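Local coordinates for SusD-like carbohydrate binding protein (Bacteroides vulgatus, PDB 3LEW) that probably binds carbohydrate at the outer membrane as a SusD-like nutrient-binding protein, at residues 16-28 against 107-121. Numbering follows the deposited sequence.
Sequences FGKTGDAEKVLNG and AEGTQADRNRIKGQA
Ile117 is the knob of this contact, set into the hole formed by Thr19, Ala22, Glu23 and Leu26. With its CG1 branch beside the backbone N (chi1 -66°), CD1 reaches Thr19 and lies 3.6 Å from Thr19 O, while CG2 faces the methyl of Ala22. One turn on, Leu26 lays CD1 against Ala121 CB (3.9 Å) and CD2 over the backbone N of Ala121 and CB of Gln120. At the other end, Thr19 CG2 meets Arg114 CG at 3.8 Å, the two side chains crossing at about a right angle. Helix segments 19-28 and 111-121, the starts of two longer helices of the SusD-like fold, run nearly parallel, 15° apart, and Ile104, in the loop ahead of the second helix, also touches Ala22 and Ile117. Just where the first helix begins, a single beta bridge pairs Lys18 with Glu108: Glu108 N donates to Gly17 O, and Thr19 N to Glu108 O (2.9 Å). Arg114 NH1 braces this loop by bonding both Ala107 O and Gly109 O, while NE and NH2 grip Gln111 OE1 side-on; a leucine here would probably leave those carbonyls without their donor and the turn freer to shift. A water joins Thr19 OG1 to Thr110 N and Asp113 OD2. Toward the polar edge, Arg116 NH1 meets Glu23 OE2 at 2.8 Å, from above the carboxylate plane, and also bonds Gln120 OE1. Lys199 adds a second salt bridge to Glu23 OE2.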
# COMPACT_ATOMS: atom_id res chain seq x y z
N PHE A 16 -18.97 -26.88 -0.08
CA PHE A 16 -19.14 -26.49 -1.52
C PHE A 16 -20.40 -27.11 -2.12
O PHE A 16 -20.76 -28.25 -1.76
CB PHE A 16 -17.91 -26.92 -2.36
CG PHE A 16 -16.75 -25.94 -2.30
CD1 PHE A 16 -16.91 -24.60 -2.71
CD2 PHE A 16 -15.48 -26.36 -1.86
CE1 PHE A 16 -15.84 -23.70 -2.65
CE2 PHE A 16 -14.40 -25.45 -1.80
CZ PHE A 16 -14.59 -24.12 -2.19
N GLY A 17 -21.04 -26.39 -3.05
CA GLY A 17 -22.24 -26.84 -3.73
C GLY A 17 -23.05 -25.79 -4.48
O GLY A 17 -23.54 -26.06 -5.57
N LYS A 18 -23.22 -24.60 -3.90
CA LYS A 18 -24.01 -23.54 -4.51
C LYS A 18 -23.14 -22.32 -4.64
O LYS A 18 -22.10 -22.22 -4.00
CB LYS A 18 -25.22 -23.19 -3.64
CG LYS A 18 -26.11 -24.38 -3.30
CD LYS A 18 -27.34 -23.93 -2.53
CE LYS A 18 -28.28 -25.10 -2.21
NZ LYS A 18 -27.50 -26.22 -1.58
N THR A 19 -23.53 -21.40 -5.52
CA THR A 19 -22.81 -20.15 -5.67
C THR A 19 -22.57 -19.46 -4.33
O THR A 19 -21.46 -18.99 -4.07
CB THR A 19 -23.51 -19.18 -6.68
OG1 THR A 19 -24.88 -19.03 -6.30
CG2 THR A 19 -23.40 -19.74 -8.16
N GLY A 20 -23.59 -19.41 -3.46
CA GLY A 20 -23.45 -18.79 -2.12
C GLY A 20 -22.30 -19.39 -1.30
O GLY A 20 -21.63 -18.70 -0.52
N ASP A 21 -22.09 -20.70 -1.48
CA ASP A 21 -21.07 -21.46 -0.75
C ASP A 21 -19.68 -21.03 -1.21
O ASP A 21 -18.78 -20.88 -0.40
CB ASP A 21 -21.22 -23.00 -0.96
CG ASP A 21 -22.51 -23.56 -0.42
OD1 ASP A 21 -22.89 -23.17 0.71
OD2 ASP A 21 -23.16 -24.39 -1.10
N ALA A 22 -19.53 -20.80 -2.52
CA ALA A 22 -18.26 -20.32 -3.07
C ALA A 22 -17.99 -18.91 -2.57
O ALA A 22 -16.88 -18.57 -2.16
CB ALA A 22 -18.30 -20.35 -4.59
N GLU A 23 -19.02 -18.07 -2.59
CA GLU A 23 -18.86 -16.71 -2.11
C GLU A 23 -18.45 -16.69 -0.64
O GLU A 23 -17.63 -15.84 -0.22
CB GLU A 23 -20.13 -15.91 -2.35
CG GLU A 23 -20.07 -14.49 -1.82
CD GLU A 23 -21.00 -13.55 -2.57
OE1 GLU A 23 -22.23 -13.73 -2.54
OE2 GLU A 23 -20.52 -12.60 -3.18
N LYS A 24 -18.96 -17.63 0.16
CA LYS A 24 -18.59 -17.67 1.56
C LYS A 24 -17.10 -17.93 1.73
O LYS A 24 -16.46 -17.31 2.56
CB LYS A 24 -19.39 -18.69 2.33
CG LYS A 24 -19.15 -18.62 3.83
N VAL A 25 -16.55 -18.86 0.95
CA VAL A 25 -15.11 -19.10 1.00
C VAL A 25 -14.30 -17.86 0.62
O VAL A 25 -13.25 -17.51 1.25
CB VAL A 25 -14.71 -20.32 0.17
CG1 VAL A 25 -13.18 -20.47 0.15
CG2 VAL A 25 -15.40 -21.57 0.71
N LEU A 26 -14.73 -17.18 -0.44
CA LEU A 26 -14.06 -15.95 -0.84
C LEU A 26 -14.14 -14.87 0.23
O LEU A 26 -13.13 -14.15 0.49
CB LEU A 26 -14.64 -15.44 -2.16
CG LEU A 26 -13.76 -14.81 -3.22
CD1 LEU A 26 -12.54 -15.75 -3.49
CD2 LEU A 26 -14.61 -14.62 -4.49
N ASN A 27 -15.31 -14.73 0.86
CA ASN A 27 -15.49 -13.73 1.93
C ASN A 27 -14.57 -14.06 3.09
O ASN A 27 -14.00 -13.14 3.71
CB ASN A 27 -16.94 -13.71 2.45
CG ASN A 27 -17.93 -13.16 1.44
OD1 ASN A 27 -17.54 -12.49 0.47
ND2 ASN A 27 -19.24 -13.44 1.67
N GLY A 28 -14.44 -15.35 3.41
CA GLY A 28 -13.54 -15.79 4.50
C GLY A 28 -12.07 -15.49 4.20
O GLY A 28 -11.32 -15.01 5.08
N ALA A 107 -21.04 -24.91 -9.44
CA ALA A 107 -21.89 -24.38 -8.36
C ALA A 107 -23.34 -24.18 -8.84
O ALA A 107 -23.55 -23.56 -9.87
CB ALA A 107 -21.31 -23.07 -7.84
N GLU A 108 -24.31 -24.68 -8.10
CA GLU A 108 -25.74 -24.44 -8.40
C GLU A 108 -26.08 -22.96 -8.20
O GLU A 108 -25.73 -22.37 -7.17
CB GLU A 108 -26.63 -25.31 -7.52
CG GLU A 108 -28.12 -24.97 -7.61
CD GLU A 108 -28.98 -25.82 -6.69
OE1 GLU A 108 -28.53 -26.92 -6.29
OE2 GLU A 108 -30.13 -25.40 -6.38
N GLY A 109 -26.75 -22.36 -9.18
CA GLY A 109 -27.05 -20.94 -9.16
C GLY A 109 -27.21 -20.43 -10.58
O GLY A 109 -27.37 -21.23 -11.51
N THR A 110 -27.17 -19.12 -10.74
CA THR A 110 -27.24 -18.49 -12.05
C THR A 110 -25.87 -18.44 -12.72
O THR A 110 -24.83 -18.37 -12.06
CB THR A 110 -27.81 -17.09 -12.00
OG1 THR A 110 -26.92 -16.19 -11.30
CG2 THR A 110 -29.23 -17.09 -11.31
N GLN A 111 -25.87 -18.42 -14.04
CA GLN A 111 -24.63 -18.26 -14.78
C GLN A 111 -24.03 -16.89 -14.51
O GLN A 111 -22.79 -16.75 -14.42
CB GLN A 111 -24.82 -18.48 -16.28
CG GLN A 111 -23.52 -18.52 -17.07
CD GLN A 111 -22.67 -19.66 -16.64
OE1 GLN A 111 -23.15 -20.79 -16.55
NE2 GLN A 111 -21.37 -19.40 -16.43
N ALA A 112 -24.88 -15.87 -14.35
CA ALA A 112 -24.41 -14.54 -13.94
C ALA A 112 -23.58 -14.59 -12.65
O ALA A 112 -22.46 -14.05 -12.60
CB ALA A 112 -25.58 -13.57 -13.75
N ASP A 113 -24.12 -15.25 -11.63
CA ASP A 113 -23.40 -15.38 -10.36
C ASP A 113 -22.14 -16.23 -10.48
O ASP A 113 -21.11 -15.86 -9.94
CB ASP A 113 -24.30 -15.93 -9.27
CG ASP A 113 -25.33 -14.90 -8.82
OD1 ASP A 113 -25.08 -13.68 -9.05
OD2 ASP A 113 -26.34 -15.29 -8.21
N ARG A 114 -22.19 -17.32 -11.25
CA ARG A 114 -20.97 -18.07 -11.46
C ARG A 114 -19.90 -17.19 -12.10
O ARG A 114 -18.73 -17.23 -11.68
CB ARG A 114 -21.19 -19.34 -12.28
CG ARG A 114 -21.82 -20.51 -11.50
CD ARG A 114 -21.88 -21.83 -12.30
NE ARG A 114 -22.80 -21.71 -13.41
CZ ARG A 114 -24.12 -21.87 -13.31
NH1 ARG A 114 -24.69 -22.22 -12.17
NH2 ARG A 114 -24.89 -21.69 -14.37
N ASN A 115 -20.25 -16.44 -13.15
CA ASN A 115 -19.24 -15.60 -13.82
C ASN A 115 -18.65 -14.56 -12.89
O ASN A 115 -17.43 -14.39 -12.81
CB ASN A 115 -19.82 -14.89 -15.05
CG ASN A 115 -20.18 -15.82 -16.19
OD1 ASN A 115 -19.85 -17.00 -16.22
ND2 ASN A 115 -20.90 -15.25 -17.16
N ARG A 116 -19.53 -13.87 -12.16
CA ARG A 116 -19.13 -12.77 -11.30
C ARG A 116 -18.25 -13.24 -10.14
O ARG A 116 -17.23 -12.59 -9.83
CB ARG A 116 -20.37 -12.03 -10.81
CG ARG A 116 -20.09 -10.81 -9.98
CD ARG A 116 -20.13 -11.12 -8.49
NE ARG A 116 -21.42 -11.62 -8.06
CZ ARG A 116 -21.68 -12.10 -6.85
NH1 ARG A 116 -20.73 -12.12 -5.91
NH2 ARG A 116 -22.90 -12.54 -6.57
N ILE A 117 -18.64 -14.36 -9.51
CA ILE A 117 -17.86 -14.96 -8.43
C ILE A 117 -16.47 -15.44 -8.93
O ILE A 117 -15.43 -15.17 -8.29
CB ILE A 117 -18.62 -16.08 -7.72
CG1 ILE A 117 -19.84 -15.49 -6.98
CG2 ILE A 117 -17.71 -16.80 -6.69
CD1 ILE A 117 -20.82 -16.51 -6.53
N LYS A 118 -16.47 -16.10 -10.09
CA LYS A 118 -15.20 -16.50 -10.72
C LYS A 118 -14.31 -15.28 -10.96
O LYS A 118 -13.10 -15.30 -10.65
CB LYS A 118 -15.49 -17.22 -12.02
CG LYS A 118 -14.26 -17.71 -12.78
CD LYS A 118 -14.66 -18.45 -14.01
CE LYS A 118 -13.44 -19.02 -14.69
NZ LYS A 118 -13.80 -19.96 -15.83
N GLY A 119 -14.89 -14.19 -11.46
CA GLY A 119 -14.15 -12.96 -11.68
C GLY A 119 -13.58 -12.36 -10.40
O GLY A 119 -12.44 -11.90 -10.36
N GLN A 120 -14.37 -12.38 -9.35
CA GLN A 120 -13.93 -11.86 -8.08
C GLN A 120 -12.73 -12.68 -7.49
O GLN A 120 -11.79 -12.11 -6.91
CB GLN A 120 -15.09 -11.76 -7.10
CG GLN A 120 -16.07 -10.61 -7.42
CD GLN A 120 -17.29 -10.59 -6.54
OE1 GLN A 120 -17.84 -11.66 -6.17
NE2 GLN A 120 -17.77 -9.37 -6.24
N ALA A 121 -12.80 -14.00 -7.63
CA ALA A 121 -11.72 -14.90 -7.21
C ALA A 121 -10.45 -14.66 -8.00
O ALA A 121 -9.37 -14.57 -7.42
CB ALA A 121 -12.18 -16.37 -7.29
O HOH W 1 -26.77 -28.16 -4.21
O HOH W 2 -26.75 -17.93 -8.02